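Local coordinates for putative phenazine biosynthesis PhzC/PhzF protein (Clostridium difficile, PDB 4DUN) that probably acts as an isomerase of the PhzF family, at residues 19-31 with 45-59. Numbering follows the deposited sequence.
Sequences GNPAGVCVLDRRI and LPETAFVVKGKGNYE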
loop_
_atom_site.group_PDB
_atom_site.type_symbol
_atom_site.label_atom_id
_atom_site.label_comp_id
_atom_site.label_asym_id
_atom_site.label_seq_id
_atom_site.Cartn_x
_atom_site.Cartn_y
_atom_site.Cartn_z
ATOM N N GLY A 19 -6.813 3.859 13.572
ATOM C CA GLY A 19 -5.490 4.407 13.833
ATOM C C GLY A 19 -4.581 4.470 12.624
ATOM O O GLY A 19 -5.051 4.416 11.475
ATOM N N ASN A 20 -3.271 4.577 12.883
ATOM C CA ASN A 20 -2.241 4.725 11.833
ATOM C C ASN A 20 -1.446 3.395 11.690
ATOM O O ASN A 20 -0.727 3.021 12.629
ATOM C CB ASN A 20 -1.325 5.914 12.178
ATOM C CG ASN A 20 -0.732 6.555 10.966
ATOM O OD1 ASN A 20 -0.526 5.891 9.956
ATOM N ND2 ASN A 20 -0.465 7.861 11.020
ATOM N N PRO A 21 -1.613 2.633 10.569
ATOM C CA PRO A 21 -0.947 1.319 10.470
ATOM C C PRO A 21 0.551 1.386 10.140
ATOM O O PRO A 21 0.996 2.198 9.320
ATOM C CB PRO A 21 -1.731 0.604 9.360
ATOM C CG PRO A 21 -2.183 1.719 8.459
ATOM C CD PRO A 21 -2.414 2.929 9.361
ATOM N N ALA A 22 1.335 0.514 10.791
ATOM C CA ALA A 22 2.774 0.411 10.521
ATOM C C ALA A 22 3.206 -1.040 10.478
ATOM O O ALA A 22 2.652 -1.878 11.192
ATOM C CB ALA A 22 3.578 1.147 11.592
ATOM N N GLY A 23 4.200 -1.326 9.649
ATOM C CA GLY A 23 4.900 -2.602 9.662
ATOM C C GLY A 23 6.014 -2.442 10.686
ATOM O O GLY A 23 6.539 -1.338 10.864
ATOM N N VAL A 24 6.348 -3.499 11.430
ATOM C CA VAL A 24 7.428 -3.468 12.421
ATOM C C VAL A 24 8.255 -4.734 12.221
ATOM O O VAL A 24 7.752 -5.836 12.462
ATOM C CB VAL A 24 6.959 -3.344 13.913
ATOM C CG1 VAL A 24 8.174 -3.284 14.858
ATOM C CG2 VAL A 24 6.050 -2.130 14.138
ATOM N N CYS A 25 9.510 -4.577 11.800
ATOM C CA CYS A 25 10.421 -5.687 11.532
ATOM C C CYS A 25 11.510 -5.721 12.614
ATOM O O CYS A 25 12.252 -4.743 12.761
ATOM C CB CYS A 25 11.005 -5.528 10.134
ATOM S SG CYS A 25 12.129 -6.851 9.658
ATOM N N VAL A 26 11.569 -6.821 13.405
ATOM C CA VAL A 26 12.494 -6.946 14.528
ATOM C C VAL A 26 13.652 -7.830 14.091
ATOM O O VAL A 26 13.440 -8.989 13.703
ATOM C CB VAL A 26 11.829 -7.444 15.843
ATOM C CG1 VAL A 26 12.841 -7.462 16.999
ATOM C CG2 VAL A 26 10.600 -6.606 16.203
ATOM N N LEU A 27 14.872 -7.261 14.114
ATOM C CA LEU A 27 16.080 -7.946 13.644
ATOM C C LEU A 27 17.058 -8.267 14.755
ATOM O O LEU A 27 17.299 -7.425 15.624
ATOM C CB LEU A 27 16.819 -7.065 12.621
ATOM C CG LEU A 27 16.052 -6.590 11.380
ATOM C CD1 LEU A 27 16.703 -5.342 10.806
ATOM C CD2 LEU A 27 16.048 -7.659 10.324
ATOM N N ASP A 28 17.691 -9.451 14.664
ATOM C CA ASP A 28 18.734 -9.896 15.594
ATOM C C ASP A 28 20.079 -9.311 15.184
ATOM O O ASP A 28 20.965 -9.119 16.019
ATOM C CB ASP A 28 18.838 -11.438 15.604
ATOM C CG ASP A 28 17.650 -12.207 16.161
ATOM O OD1 ASP A 28 16.634 -11.568 16.516
ATOM O OD2 ASP A 28 17.731 -13.454 16.227
ATOM N N ARG A 29 20.245 -9.086 13.878
ATOM C CA ARG A 29 21.463 -8.572 13.259
ATOM C C ARG A 29 21.131 -7.480 12.251
ATOM O O ARG A 29 19.996 -7.391 11.791
ATOM C CB ARG A 29 22.217 -9.714 12.545
ATOM C CG ARG A 29 22.767 -10.788 13.473
ATOM C CD ARG A 29 23.448 -11.912 12.721
ATOM N NE ARG A 29 24.257 -12.726 13.630
ATOM C CZ ARG A 29 25.129 -13.653 13.243
ATOM N NH1 ARG A 29 25.319 -13.900 11.951
ATOM N NH2 ARG A 29 25.820 -14.339 14.143
ATOM N N ARG A 30 22.136 -6.692 11.869
ATOM C CA ARG A 30 21.982 -5.636 10.878
ATOM C C ARG A 30 21.764 -6.205 9.511
ATOM O O ARG A 30 22.351 -7.234 9.158
ATOM C CB ARG A 30 23.238 -4.753 10.809
ATOM C CG ARG A 30 23.565 -4.089 12.098
ATOM C CD ARG A 30 24.590 -3.015 11.881
ATOM N NE ARG A 30 24.973 -2.444 13.162
ATOM C CZ ARG A 30 24.264 -1.534 13.819
ATOM N NH1 ARG A 30 23.122 -1.078 13.313
ATOM N NH2 ARG A 30 24.688 -1.075 14.986
ATOM N N ILE A 31 20.940 -5.515 8.726
ATOM C CA ILE A 31 20.725 -5.844 7.325
ATOM C C ILE A 31 21.006 -4.548 6.529
ATOM O O ILE A 31 20.901 -3.449 7.101
ATOM C CB ILE A 31 19.321 -6.460 7.042
ATOM C CG1 ILE A 31 18.188 -5.441 7.256
ATOM C CG2 ILE A 31 19.112 -7.767 7.820
ATOM C CD1 ILE A 31 16.815 -5.904 6.751
ATOM N N LEU A 45 3.072 -0.408 3.327
ATOM C CA LEU A 45 2.409 0.261 4.432
ATOM C C LEU A 45 2.998 1.688 4.549
ATOM O O LEU A 45 4.108 1.917 4.069
ATOM C CB LEU A 45 2.537 -0.555 5.736
ATOM C CG LEU A 45 1.739 -1.863 5.762
ATOM C CD1 LEU A 45 2.083 -2.694 6.997
ATOM C CD2 LEU A 45 0.223 -1.594 5.681
ATOM N N PRO A 46 2.262 2.667 5.133
ATOM C CA PRO A 46 2.768 4.060 5.197
ATOM C C PRO A 46 4.222 4.149 5.685
ATOM O O PRO A 46 5.033 4.891 5.118
ATOM C CB PRO A 46 1.806 4.732 6.169
ATOM C CG PRO A 46 0.500 4.003 5.934
ATOM C CD PRO A 46 0.899 2.560 5.717
ATOM N N GLU A 47 4.554 3.324 6.687
ATOM C CA GLU A 47 5.923 3.131 7.155
ATOM C C GLU A 47 6.132 1.701 7.598
ATOM O O GLU A 47 5.193 1.065 8.113
ATOM C CB GLU A 47 6.276 4.057 8.350
ATOM C CG GLU A 47 6.558 5.518 8.014
ATOM C CD GLU A 47 5.346 6.422 7.889
ATOM O OE1 GLU A 47 4.224 6.004 8.269
ATOM O OE2 GLU A 47 5.514 7.548 7.365
ATOM N N THR A 48 7.376 1.211 7.439
ATOM C CA THR A 48 7.891 -0.005 8.068
ATOM C C THR A 48 9.008 0.452 8.993
ATOM O O THR A 48 9.965 1.105 8.542
ATOM C CB THR A 48 8.358 -1.100 7.083
ATOM O OG1 THR A 48 7.219 -1.517 6.335
ATOM C CG2 THR A 48 8.944 -2.323 7.822
ATOM N N ALA A 49 8.880 0.107 10.279
ATOM C CA ALA A 49 9.870 0.370 11.324
ATOM C C ALA A 49 10.801 -0.838 11.433
ATOM O O ALA A 49 10.341 -1.983 11.331
ATOM C CB ALA A 49 9.173 0.627 12.655
ATOM N N PHE A 50 12.098 -0.588 11.553
ATOM C CA PHE A 50 13.098 -1.652 11.688
ATOM C C PHE A 50 13.781 -1.470 13.007
ATOM O O PHE A 50 14.384 -0.416 13.228
ATOM C CB PHE A 50 14.131 -1.614 10.540
ATOM C CG PHE A 50 13.536 -1.942 9.207
ATOM C CD1 PHE A 50 12.962 -0.945 8.416
ATOM C CD2 PHE A 50 13.537 -3.250 8.733
ATOM C CE1 PHE A 50 12.331 -1.264 7.210
ATOM C CE2 PHE A 50 12.916 -3.566 7.508
ATOM C CZ PHE A 50 12.318 -2.573 6.767
ATOM N N VAL A 51 13.680 -2.469 13.889
ATOM C CA VAL A 51 14.297 -2.439 15.214
ATOM C C VAL A 51 15.468 -3.410 15.218
ATOM O O VAL A 51 15.276 -4.606 14.946
ATOM C CB VAL A 51 13.284 -2.786 16.354
ATOM C CG1 VAL A 51 13.979 -2.868 17.717
ATOM C CG2 VAL A 51 12.107 -1.797 16.398
ATOM N N VAL A 52 16.671 -2.909 15.533
ATOM C CA VAL A 52 17.851 -3.756 15.675
ATOM C C VAL A 52 18.069 -3.942 17.152
ATOM O O VAL A 52 18.343 -2.968 17.867
ATOM C CB VAL A 52 19.133 -3.232 14.960
ATOM C CG1 VAL A 52 20.329 -4.161 15.229
ATOM C CG2 VAL A 52 18.906 -3.070 13.460
ATOM N N LYS A 53 17.924 -5.180 17.625
ATOM C CA LYS A 53 18.162 -5.433 19.037
ATOM C C LYS A 53 19.610 -5.841 19.206
ATOM O O LYS A 53 20.033 -6.851 18.645
ATOM C CB LYS A 53 17.171 -6.438 19.666
ATOM C CG LYS A 53 16.707 -7.607 18.810
ATOM C CD LYS A 53 15.638 -8.399 19.543
ATOM C CE LYS A 53 15.365 -9.747 18.930
ATOM N NZ LYS A 53 14.522 -10.600 19.812
ATOM N N GLY A 54 20.370 -4.970 19.873
ATOM C CA GLY A 54 21.786 -5.154 20.191
ATOM C C GLY A 54 22.032 -5.192 21.687
ATOM O O GLY A 54 21.095 -5.024 22.476
ATOM N N LYS A 55 23.296 -5.391 22.097
ATOM C CA LYS A 55 23.667 -5.457 23.515
ATOM C C LYS A 55 23.357 -4.120 24.210
ATOM O O LYS A 55 23.963 -3.091 23.897
ATOM C CB LYS A 55 25.149 -5.849 23.686
ATOM C CG LYS A 55 25.556 -6.239 25.099
ATOM C CD LYS A 55 27.019 -6.649 25.146
ATOM C CE LYS A 55 27.471 -6.987 26.543
ATOM N NZ LYS A 55 28.881 -7.457 26.561
ATOM N N GLY A 56 22.369 -4.154 25.094
ATOM C CA GLY A 56 21.937 -3.002 25.876
ATOM C C GLY A 56 21.131 -1.914 25.183
ATOM O O GLY A 56 20.695 -0.993 25.878
ATOM N N ASN A 57 20.908 -1.975 23.832
ATOM C CA ASN A 57 20.127 -0.913 23.154
ATOM C C ASN A 57 19.275 -1.372 21.939
ATOM O O ASN A 57 19.500 -2.454 21.384
ATOM C CB ASN A 57 21.048 0.243 22.698
ATOM C CG ASN A 57 21.983 -0.060 21.540
ATOM O OD1 ASN A 57 21.561 -0.327 20.404
ATOM N ND2 ASN A 57 23.282 0.066 21.779
ATOM N N TYR A 58 18.328 -0.498 21.506
ATOM C CA TYR A 58 17.533 -0.682 20.291
ATOM C C TYR A 58 17.799 0.440 19.317
ATOM O O TYR A 58 17.597 1.604 19.669
ATOM C CB TYR A 58 16.003 -0.724 20.534
ATOM C CG TYR A 58 15.514 -1.815 21.449
ATOM C CD1 TYR A 58 15.584 -3.153 21.072
ATOM C CD2 TYR A 58 14.910 -1.509 22.665
ATOM C CE1 TYR A 58 15.140 -4.167 21.924
ATOM C CE2 TYR A 58 14.428 -2.508 23.506
ATOM C CZ TYR A 58 14.552 -3.837 23.135
ATOM O OH TYR A 58 14.112 -4.815 23.994
ATOM N N GLU A 59 18.229 0.101 18.094
ATOM C CA GLU A 59 18.345 1.085 17.020
ATOM C C GLU A 59 17.064 1.028 16.258
ATOM O O GLU A 59 16.593 -0.075 15.963
ATOM C CB GLU A 59 19.524 0.786 16.087
ATOM C CG GLU A 59 20.861 1.208 16.648
ATOM C CD GLU A 59 21.978 0.980 15.651
ATOM O OE1 GLU A 59 21.737 1.120 14.426
ATOM O OE2 GLU A 59 23.090 0.632 16.100
HETATM O O HOH W 1 3.105 4.060 9.998
HETATM O O HOH W 2 20.891 -9.423 18.719
#
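Arg30 and Glu59 form a two-bond salt bridge beside the parallel strand pair 20-27 and 47-54. It ties the loop after strand 20-27 to strand 57-63, the antiparallel hairpin partner of strand 47-54 beyond the type II turn from Gly54 to Asn57. The parallel strands belong to a beta-alpha-beta unit whose helix, 33-43, lies between them in sequence. Arg30 NH2 donates to Glu59 OE2 at 2.6 Å, and Arg30 NH1 donates to Glu59 OE1 at 2.8 Å. Both oxygens lie near the guanidinium plane, but the carboxylate is turned 37° against it. OE2 is met on its syn side but out of the carboxylate plane, and OE1 from above that plane.

Six backbone bonds join the strands; the first is Gly23 N to Glu47 O and the last is Lys53 N to Leu27 O. At the start, Gly23 N lies in the carbonyl plane of Glu47. Ala49 N instead sits 37° above that of Gly23. Near this end, one water donates to Pro21 O and to Glu47 OE1. Glu47 is the predicted active-site residue, and its side chain lies near a bound nickel ion. Another water bridges Asp28 O and Lys53 O at the far end.

Cys25, Leu27, Phe50 and Val52 share one sheet face. There Phe50 also packs on Met36 and Ile39 of helix 33-43. Val24, Val26, Ala49 and Val51 lie on the other face, where Val26 touches Val82 of helix 73-87. Leu27 CD1 reaches Val52 CG2 at 4.1 Å. Cys25 CB lies 3.7 Å from Phe50 CD2.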